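Local coordinates for protein adenylyltransferase VopS (Vibrio parahaemolyticus, PDB 3LET) that transfers AMP from ATP to a threonine of the host Rho GTPases RhoA, Rac and Cdc42, blocking their downstream signalling and actin assembly in infected cells, at residues M29-A34 with A59-L64; V96-D101 with R223-P228; L205-L210 with M244-I249. One frame throughout, in Å; residues are numbered along the deposited sequence.

Contact 1. Residues M29-A34 with A59-L64; sequences MLFKDA and AELSQL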
loop_
_atom_site.group_PDB
_atom_site.type_symbol
_atom_site.label_atom_id
_atom_site.label_comp_id
_atom_site.label_asym_id
_atom_site.label_seq_id
_atom_site.Cartn_x
_atom_site.Cartn_y
_atom_site.Cartn_z
ATOM N N MET A 29 -30.305 -17.842 -0.331
ATOM C CA MET A 29 -30.519 -18.918 0.630
ATOM C C MET A 29 -31.148 -18.406 1.927
ATOM O O MET A 29 -32.091 -19.003 2.437
ATOM C CB MET A 29 -29.198 -19.632 0.935
ATOM C CG MET A 29 -28.638 -20.411 -0.248
ATOM S SD MET A 29 -27.099 -21.283 0.111
ATOM C CE MET A 29 -27.648 -22.497 1.308
ATOM N N LEU A 30 -30.639 -17.298 2.455
ATOM C CA LEU A 30 -31.097 -16.783 3.752
ATOM C C LEU A 30 -32.486 -16.180 3.643
ATOM O O LEU A 30 -33.307 -16.325 4.546
ATOM C CB LEU A 30 -30.127 -15.728 4.296
ATOM C CG LEU A 30 -30.467 -15.136 5.676
ATOM C CD1 LEU A 30 -30.598 -16.234 6.760
ATOM C CD2 LEU A 30 -29.432 -14.106 6.083
ATOM N N PHE A 31 -32.749 -15.511 2.531
ATOM C CA PHE A 31 -33.998 -14.800 2.344
ATOM C C PHE A 31 -35.019 -15.666 1.600
ATOM O O PHE A 31 -36.159 -15.253 1.379
ATOM C CB PHE A 31 -33.741 -13.500 1.590
ATOM C CG PHE A 31 -32.856 -12.528 2.334
ATOM C CD1 PHE A 31 -32.679 -12.634 3.714
ATOM C CD2 PHE A 31 -32.255 -11.479 1.671
ATOM C CE1 PHE A 31 -31.878 -11.721 4.414
ATOM C CE2 PHE A 31 -31.440 -10.560 2.354
ATOM C CZ PHE A 31 -31.263 -10.675 3.736
ATOM N N LYS A 32 -34.603 -16.870 1.224
ATOM C CA LYS A 32 -35.473 -17.779 0.492
ATOM C C LYS A 32 -36.060 -17.076 -0.720
ATOM O O LYS A 32 -37.280 -17.061 -0.910
ATOM C CB LYS A 32 -36.591 -18.267 1.408
ATOM C CG LYS A 32 -36.086 -18.862 2.707
ATOM C CD LYS A 32 -37.194 -18.976 3.739
ATOM C CE LYS A 32 -36.826 -19.964 4.832
ATOM N NZ LYS A 32 -35.513 -19.643 5.468
ATOM N N ASP A 33 -35.190 -16.478 -1.529
ATOM C CA ASP A 33 -35.634 -15.731 -2.694
ATOM C C ASP A 33 -34.685 -15.924 -3.858
ATOM O O ASP A 33 -33.629 -15.289 -3.931
ATOM C CB ASP A 33 -35.745 -14.244 -2.371
ATOM C CG ASP A 33 -36.492 -13.474 -3.444
ATOM O OD1 ASP A 33 -36.912 -14.110 -4.439
ATOM O OD2 ASP A 33 -36.653 -12.241 -3.299
ATOM N N ALA A 34 -35.091 -16.777 -4.789
ATOM C CA ALA A 34 -34.258 -17.131 -5.929
ATOM C C ALA A 34 -34.252 -16.017 -6.970
ATOM O O ALA A 34 -33.508 -16.079 -7.942
ATOM C CB ALA A 34 -34.755 -18.424 -6.544
ATOM N N ALA A 59 -26.043 -11.418 13.624
ATOM C CA ALA A 59 -24.646 -11.723 13.300
ATOM C C ALA A 59 -24.477 -12.063 11.826
ATOM O O ALA A 59 -23.645 -11.478 11.126
ATOM C CB ALA A 59 -24.126 -12.871 14.180
ATOM N N GLU A 60 -25.267 -13.006 11.339
ATOM C CA GLU A 60 -25.204 -13.353 9.933
ATOM C C GLU A 60 -25.583 -12.175 9.035
ATOM O O GLU A 60 -24.966 -11.945 7.987
ATOM C CB GLU A 60 -26.107 -14.542 9.621
ATOM C CG GLU A 60 -25.902 -15.043 8.215
ATOM C CD GLU A 60 -26.722 -16.264 7.882
ATOM O OE1 GLU A 60 -27.341 -16.859 8.799
ATOM O OE2 GLU A 60 -26.736 -16.624 6.688
ATOM N N LEU A 61 -26.571 -11.398 9.444
ATOM C CA LEU A 61 -26.983 -10.275 8.612
ATOM C C LEU A 61 -25.866 -9.247 8.481
ATOM O O LEU A 61 -25.720 -8.621 7.443
ATOM C CB LEU A 61 -28.235 -9.624 9.185
ATOM C CG LEU A 61 -29.481 -10.503 9.006
ATOM C CD1 LEU A 61 -30.635 -9.922 9.828
ATOM C CD2 LEU A 61 -29.928 -10.641 7.535
ATOM N N SER A 62 -25.093 -9.068 9.543
ATOM C CA SER A 62 -23.947 -8.177 9.466
ATOM C C SER A 62 -22.926 -8.692 8.434
ATOM O O SER A 62 -22.385 -7.919 7.653
ATOM C CB SER A 62 -23.280 -8.045 10.837
ATOM O OG SER A 62 -22.170 -7.167 10.760
ATOM N N GLN A 63 -22.657 -9.994 8.445
ATOM C CA GLN A 63 -21.730 -10.597 7.474
ATOM C C GLN A 63 -22.233 -10.400 6.049
ATOM O O GLN A 63 -21.479 -10.002 5.153
ATOM C CB GLN A 63 -21.576 -12.098 7.727
ATOM C CG GLN A 63 -20.878 -12.446 9.051
ATOM C CD GLN A 63 -20.966 -13.935 9.384
ATOM O OE1 GLN A 63 -21.990 -14.573 9.154
ATOM N NE2 GLN A 63 -19.885 -14.491 9.918
ATOM N N LEU A 64 -23.502 -10.704 5.845
ATOM C CA LEU A 64 -24.101 -10.642 4.526
ATOM C C LEU A 64 -24.149 -9.204 4.018
ATOM O O LEU A 64 -23.850 -8.966 2.858
ATOM C CB LEU A 64 -25.503 -11.237 4.556
ATOM C CG LEU A 64 -26.266 -11.205 3.230
ATOM C CD1 LEU A 64 -25.512 -11.945 2.100
ATOM C CD2 LEU A 64 -27.687 -11.782 3.398
#
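L30 and L61 mark the closest approach of the two backbones, with 9.1 Å between their CA atoms. M29 and L30 are the last two residues of helix 23-30. Residues 59-64 are an inner part of helix 58-75. The gap between the backbones is wide, and only side chains bridge it. After L30 the chain runs on through F31 to K32, where a positive phi of 52° takes it out of helical geometry and away from the other helix.

L30 points toward helix 58-75. Its CG stands anti to the backbone N (chi1 -178°), which sends both methyls across the gap. CD2 does most of the touching. It lies 3.8 Å from L61 CD2, and the two leucine side chains cross at about a right angle. L30 CD2 also meets L64 CD2 at 4.0 Å. The F31 ring meets the same two leucine methyls. L61 CD2 sits at the ring edge, in its plane, 3.8 Å from F31 CE1. The L64 and F31 side chains run toward each other, and L64 CD2 lies 3.8 Å from F31 CZ, oblique to the ring.

E60 brings its carboxylate against the L30 methyls, with OE2 3.7 Å from L30 CD2. The buried charge is met outside the two segments: OE2 forms a salt bridge with R17 NE and a hydrogen bond with H26 NE2. L49, part of an ATP site inferred by similarity, touches both F31 and L61. This is apolar packing of a helix C-terminus against a neighbouring helix, within the all-helical N-terminal region of VopS.

Contact 2. Residues V96-D101 with R223-P228; sequences VRVVKD and RDYRGP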
loop_
_atom_site.group_PDB
_atom_site.type_symbol
_atom_site.label_atom_id
_atom_site.label_comp_id
_atom_site.label_asym_id
_atom_site.label_seq_id
_atom_site.Cartn_x
_atom_site.Cartn_y
_atom_site.Cartn_z
ATOM N N VAL A 96 -13.287 -3.902 1.818
ATOM C CA VAL A 96 -13.811 -4.461 3.073
ATOM C C VAL A 96 -13.654 -3.511 4.240
ATOM O O VAL A 96 -14.576 -3.368 5.063
ATOM C CB VAL A 96 -13.090 -5.784 3.441
ATOM C CG1 VAL A 96 -13.543 -6.263 4.809
ATOM C CG2 VAL A 96 -13.386 -6.833 2.364
ATOM N N ARG A 97 -12.489 -2.853 4.337
ATOM C CA ARG A 97 -12.248 -1.930 5.467
ATOM C C ARG A 97 -13.084 -0.652 5.369
ATOM O O ARG A 97 -13.556 -0.135 6.390
ATOM C CB ARG A 97 -10.757 -1.534 5.554
ATOM C CG ARG A 97 -9.831 -2.683 5.860
ATOM C CD ARG A 97 -10.298 -3.494 7.057
ATOM N NE ARG A 97 -10.118 -2.779 8.318
ATOM C CZ ARG A 97 -9.097 -2.959 9.155
ATOM N NH1 ARG A 97 -8.137 -3.831 8.875
ATOM N NH2 ARG A 97 -9.042 -2.259 10.281
ATOM N N VAL A 98 -13.278 -0.146 4.150
ATOM C CA VAL A 98 -14.096 1.044 3.945
ATOM C C VAL A 98 -15.546 0.711 4.284
ATOM O O VAL A 98 -16.237 1.494 4.939
ATOM C CB VAL A 98 -13.922 1.564 2.498
ATOM C CG1 VAL A 98 -15.027 2.556 2.088
ATOM C CG2 VAL A 98 -12.515 2.235 2.377
ATOM N N VAL A 99 -15.996 -0.463 3.864
ATOM C CA VAL A 99 -17.382 -0.900 4.177
ATOM C C VAL A 99 -17.574 -1.042 5.681
ATOM O O VAL A 99 -18.605 -0.646 6.244
ATOM C CB VAL A 99 -17.711 -2.252 3.506
ATOM C CG1 VAL A 99 -19.024 -2.875 4.112
ATOM C CG2 VAL A 99 -17.869 -2.049 2.035
ATOM N N LYS A 100 -16.581 -1.604 6.354
ATOM C CA LYS A 100 -16.657 -1.712 7.810
ATOM C C LYS A 100 -16.746 -0.338 8.440
ATOM O O LYS A 100 -17.453 -0.157 9.434
ATOM C CB LYS A 100 -15.455 -2.502 8.383
ATOM C CG LYS A 100 -15.570 -4.010 8.127
ATOM C CD LYS A 100 -14.342 -4.781 8.604
ATOM C CE LYS A 100 -14.509 -6.288 8.415
ATOM N NZ LYS A 100 -15.443 -6.885 9.407
ATOM N N ASP A 101 -16.037 0.636 7.878
ATOM C CA ASP A 101 -15.932 1.949 8.524
ATOM C C ASP A 101 -17.077 2.865 8.164
ATOM O O ASP A 101 -17.482 3.683 8.979
ATOM C CB ASP A 101 -14.630 2.661 8.127
ATOM C CG ASP A 101 -13.404 2.059 8.806
ATOM O OD1 ASP A 101 -13.596 1.189 9.684
ATOM O OD2 ASP A 101 -12.260 2.458 8.468
ATOM N N ARG A 223 1.330 -2.589 12.508
ATOM C CA ARG A 223 0.803 -2.847 11.166
ATOM C C ARG A 223 -0.643 -2.375 10.983
ATOM O O ARG A 223 -1.340 -2.814 10.069
ATOM C CB ARG A 223 0.887 -4.342 10.865
ATOM C CG ARG A 223 0.136 -5.198 11.868
ATOM C CD ARG A 223 0.401 -6.678 11.664
ATOM N NE ARG A 223 -0.107 -7.469 12.783
ATOM C CZ ARG A 223 0.041 -8.785 12.901
ATOM N NH1 ARG A 223 0.684 -9.472 11.966
ATOM N NH2 ARG A 223 -0.455 -9.416 13.959
ATOM N N ASP A 224 -1.074 -1.463 11.847
ATOM C CA ASP A 224 -2.460 -1.014 11.898
ATOM C C ASP A 224 -2.966 -0.355 10.600
ATOM O O ASP A 224 -2.255 0.389 9.947
ATOM C CB ASP A 224 -2.636 -0.039 13.063
ATOM C CG ASP A 224 -4.086 0.135 13.460
ATOM O OD1 ASP A 224 -4.939 -0.631 12.955
ATOM O OD2 ASP A 224 -4.376 1.032 14.282
ATOM N N TYR A 225 -4.212 -0.640 10.251
ATOM C CA TYR A 225 -4.856 -0.046 9.073
ATOM C C TYR A 225 -4.988 1.466 9.174
ATOM O O TYR A 225 -5.442 1.999 10.186
ATOM C CB TYR A 225 -6.250 -0.643 8.918
ATOM C CG TYR A 225 -7.130 0.015 7.873
ATOM C CD1 TYR A 225 -6.894 -0.185 6.525
ATOM C CD2 TYR A 225 -8.209 0.804 8.244
ATOM C CE1 TYR A 225 -7.706 0.385 5.576
ATOM C CE2 TYR A 225 -9.037 1.385 7.299
ATOM C CZ TYR A 225 -8.777 1.168 5.961
ATOM O OH TYR A 225 -9.576 1.706 4.989
ATOM N N ARG A 226 -4.590 2.157 8.114
ATOM C CA ARG A 226 -4.902 3.573 7.964
ATOM C C ARG A 226 -5.777 3.719 6.724
ATOM O O ARG A 226 -5.386 3.273 5.659
ATOM C CB ARG A 226 -3.631 4.400 7.781
ATOM C CG ARG A 226 -3.925 5.895 7.684
ATOM C CD ARG A 226 -2.693 6.717 7.356
ATOM N NE ARG A 226 -2.128 6.387 6.049
ATOM C CZ ARG A 226 -1.031 5.659 5.885
ATOM N NH1 ARG A 226 -0.373 5.208 6.952
ATOM N NH2 ARG A 226 -0.567 5.402 4.674
ATOM N N GLY A 227 -6.964 4.295 6.856
ATOM C CA GLY A 227 -7.885 4.397 5.726
ATOM C C GLY A 227 -7.622 5.627 4.858
ATOM O O GLY A 227 -6.781 6.440 5.193
ATOM N N PRO A 228 -8.349 5.762 3.738
ATOM C CA PRO A 228 -8.250 6.947 2.874
ATOM C C PRO A 228 -8.443 8.246 3.646
ATOM O O PRO A 228 -9.257 8.291 4.576
ATOM C CB PRO A 228 -9.411 6.767 1.892
ATOM C CG PRO A 228 -9.596 5.244 1.827
ATOM C CD PRO A 228 -9.366 4.797 3.249
HETATM O O HOH W 1 -6.503 -2.955 11.925
HETATM O O HOH W 2 -11.629 3.274 5.978
#
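The R97 chain bends at both chi2 (-50°) and chi3, which folds the guanidinium back over Y225. Y225 has CG anti to its own N (chi1 171°), and this carries the ring toward the helix. The two side chains run antiparallel, so R97 CB lies over the hydroxyl end of the ring and the guanidinium over the CB end.

The guanidinium lies flat on the ring, with the planes 27° apart. R97 CZ is 4.3 Å from the centroid of the Y225 ring, an off-centre cation-pi contact. R97 CB covers the same ring by a CH-pi contact, 3.4 Å from Y225 CZ. The opposite face of the ring meets the backbone N of G227.

Two waters extend the contact. One accepts from R97 NH2 and donates to D224 OD1. The other donates to D101 OD2, 2.7 Å away, and is hydrogen-bonded to Y225 OH at 2.8 Å; it lies in the ring plane. D101 OD2 itself comes to 3.6 Å from Y225 CE2. On the apolar side, V98 CG2 packs on P228 CD at 4.2 Å.

The contact joins helix 88-102 to the loop between helices 207-217 and 238-255. Helix 113-139 touches V98 and P228, while I239 of helix 238-255 touches R97 and Y225.

Contact 3. Residues L205-L210 with M244-I249; sequences LNMDNL and MLKQHI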
loop_
_atom_site.group_PDB
_atom_site.type_symbol
_atom_site.label_atom_id
_atom_site.label_comp_id
_atom_site.label_asym_id
_atom_site.label_seq_id
_atom_site.Cartn_x
_atom_site.Cartn_y
_atom_site.Cartn_z
ATOM N N LEU A 205 12.368 -6.532 -6.800
ATOM C CA LEU A 205 11.143 -6.122 -7.489
ATOM C C LEU A 205 10.068 -7.154 -7.207
ATOM O O LEU A 205 9.526 -7.806 -8.116
ATOM C CB LEU A 205 11.391 -6.021 -8.995
ATOM C CG LEU A 205 12.521 -5.029 -9.294
ATOM C CD1 LEU A 205 12.702 -4.860 -10.809
ATOM C CD2 LEU A 205 12.282 -3.695 -8.646
ATOM N N ASN A 206 9.812 -7.341 -5.920
ATOM C CA ASN A 206 8.964 -8.424 -5.462
ATOM C C ASN A 206 8.469 -7.980 -4.087
ATOM O O ASN A 206 9.260 -7.883 -3.152
ATOM C CB ASN A 206 9.784 -9.718 -5.419
ATOM C CG ASN A 206 9.002 -10.890 -4.867
ATOM O OD1 ASN A 206 8.341 -10.763 -3.846
ATOM N ND2 ASN A 206 9.072 -12.036 -5.547
ATOM N N MET A 207 7.167 -7.679 -3.951
ATOM C CA MET A 207 6.696 -7.049 -2.717
ATOM C C MET A 207 6.812 -8.020 -1.542
ATOM O O MET A 207 7.067 -7.591 -0.404
ATOM C CB MET A 207 5.239 -6.552 -2.894
ATOM C CG MET A 207 4.688 -5.756 -1.732
ATOM S SD MET A 207 5.638 -4.246 -1.461
ATOM C CE MET A 207 4.885 -3.637 0.043
ATOM N N ASP A 208 6.626 -9.311 -1.792
ATOM C CA ASP A 208 6.771 -10.289 -0.708
ATOM C C ASP A 208 8.204 -10.230 -0.160
ATOM O O ASP A 208 8.424 -10.246 1.055
ATOM C CB ASP A 208 6.504 -11.702 -1.202
ATOM C CG ASP A 208 5.025 -12.034 -1.267
ATOM O OD1 ASP A 208 4.221 -11.285 -0.686
ATOM O OD2 ASP A 208 4.671 -13.062 -1.890
ATOM N N ASN A 209 9.177 -10.165 -1.055
ATOM C CA ASN A 209 10.572 -10.081 -0.613
ATOM C C ASN A 209 10.813 -8.806 0.183
ATOM O O ASN A 209 11.561 -8.799 1.158
ATOM C CB ASN A 209 11.539 -10.132 -1.795
ATOM C CG ASN A 209 11.620 -11.513 -2.427
ATOM O OD1 ASN A 209 11.076 -12.490 -1.910
ATOM N ND2 ASN A 209 12.290 -11.594 -3.564
ATOM N N LEU A 210 10.212 -7.709 -0.255
ATOM C CA LEU A 210 10.388 -6.445 0.468
ATOM C C LEU A 210 9.723 -6.503 1.844
ATOM O O LEU A 210 10.213 -5.922 2.811
ATOM C CB LEU A 210 9.804 -5.264 -0.301
ATOM C CG LEU A 210 10.449 -4.888 -1.627
ATOM C CD1 LEU A 210 10.005 -3.461 -2.009
ATOM C CD2 LEU A 210 11.951 -4.956 -1.534
ATOM N N MET A 244 0.261 0.350 -4.348
ATOM C CA MET A 244 0.961 1.163 -5.363
ATOM C C MET A 244 2.442 0.778 -5.405
ATOM O O MET A 244 3.029 0.664 -6.488
ATOM C CB MET A 244 0.805 2.654 -5.047
ATOM C CG MET A 244 -0.582 3.254 -5.378
ATOM S SD MET A 244 -1.102 2.990 -7.073
ATOM C CE MET A 244 -0.150 4.248 -7.982
ATOM N N LEU A 245 3.060 0.570 -4.240
ATOM C CA LEU A 245 4.471 0.145 -4.236
ATOM C C LEU A 245 4.612 -1.206 -4.969
ATOM O O LEU A 245 5.536 -1.437 -5.779
ATOM C CB LEU A 245 4.991 0.015 -2.796
ATOM C CG LEU A 245 6.421 -0.521 -2.690
ATOM C CD1 LEU A 245 7.351 0.329 -3.543
ATOM C CD2 LEU A 245 6.860 -0.535 -1.210
ATOM N N LYS A 246 3.698 -2.120 -4.660
ATOM C CA LYS A 246 3.749 -3.449 -5.239
ATOM C C LYS A 246 3.638 -3.345 -6.754
ATOM O O LYS A 246 4.389 -4.000 -7.492
ATOM C CB LYS A 246 2.614 -4.303 -4.657
ATOM C CG LYS A 246 2.447 -5.687 -5.313
ATOM C CD LYS A 246 1.318 -6.431 -4.620
ATOM C CE LYS A 246 0.796 -7.589 -5.494
ATOM N NZ LYS A 246 1.794 -8.669 -5.575
ATOM N N GLN A 247 2.709 -2.520 -7.241
ATOM C CA GLN A 247 2.504 -2.423 -8.696
ATOM C C GLN A 247 3.682 -1.676 -9.302
ATOM O O GLN A 247 4.052 -1.896 -10.456
ATOM C CB GLN A 247 1.195 -1.649 -9.001
ATOM C CG GLN A 247 1.051 -1.163 -10.443
ATOM C CD GLN A 247 1.110 -2.285 -11.472
ATOM O OE1 GLN A 247 0.707 -3.423 -11.200
ATOM N NE2 GLN A 247 1.613 -1.962 -12.667
ATOM N N HIS A 248 4.287 -0.808 -8.509
ATOM C CA HIS A 248 5.450 -0.034 -8.998
ATOM C C HIS A 248 6.596 -0.977 -9.320
ATOM O O HIS A 248 7.229 -0.873 -10.378
ATOM C CB HIS A 248 5.884 0.967 -7.939
ATOM C CG HIS A 248 6.961 1.906 -8.403
ATOM N ND1 HIS A 248 6.819 2.693 -9.522
ATOM C CD2 HIS A 248 8.204 2.151 -7.918
ATOM C CE1 HIS A 248 7.922 3.408 -9.696
ATOM N NE2 HIS A 248 8.774 3.101 -8.740
ATOM N N ILE A 249 6.861 -1.915 -8.413
ATOM C CA ILE A 249 8.070 -2.709 -8.559
ATOM C C ILE A 249 7.848 -3.962 -9.391
ATOM O O ILE A 249 8.760 -4.426 -10.067
ATOM C CB ILE A 249 8.690 -3.073 -7.199
ATOM C CG1 ILE A 249 7.750 -3.974 -6.360
ATOM C CG2 ILE A 249 9.029 -1.759 -6.436
ATOM C CD1 ILE A 249 8.249 -4.178 -4.903
HETATM O O HOH W 3 4.425 -9.905 -3.998
#
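The side chains of L210 and I249 meet end to end at their CD1 methyls, between two helices of the Fic (Fido) domain, helix 207-217 and helix 238-255. The methyls are 3.5 Å apart, tighter than usual for carbons. I249 has CG1 between its backbone N and carbonyl carbon (chi1 64°), and this points CD1 toward the start of helix 207-217. There it also lies 3.7 Å from N206 N.

M207 crosses L245 at about a right angle. Its chain bends at chi2, and M207 CE rests 3.9 Å from L245 CD2. Nearer its root, M207 CB lies against K246 CG at 3.8 Å, the two side chains meeting at a slant. L205 passes I249 in a similar way, with CD2 on I249 CB. L205 CB lies 3.3 Å from I249 O, a buried oxygen with no hydrogen-bond partner in the model. F277 packs on M207, L210 and L245. L245 lies about 6 Å, side chain to side chain, from N281 of the probable ATP site.

E250 forms a salt bridge with K246 NZ and accepts a hydrogen bond from M207 N. A water accepts from D208 N and, weakly, from K246 NZ. N206 is the N-cap of helix 207-217: its OD1 accepts from N209 N at 3.0 Å, the donor standing 43° out of the carbonyl plane.

The three contacts are spread along an elongated, mostly helical chain without strands. Contact 1 comes first in sequence and closes before the others open. It lies in the N-terminal family region, its centre about 24 Å from that of contact 2 and about 38 Å from that of contact 3. Contacts 2 and 3 have centres about 21 Å apart, and their segments alternate along the chain. Contact 2 alone of the three joins the N-terminal region to the Fic domain. Contact 3 lies wholly within that domain. Helices 207-217 and 238-255 pair in contact 3. The N-terminal region is thus tied to a catalytic-domain loop that connects these two helices along the chain.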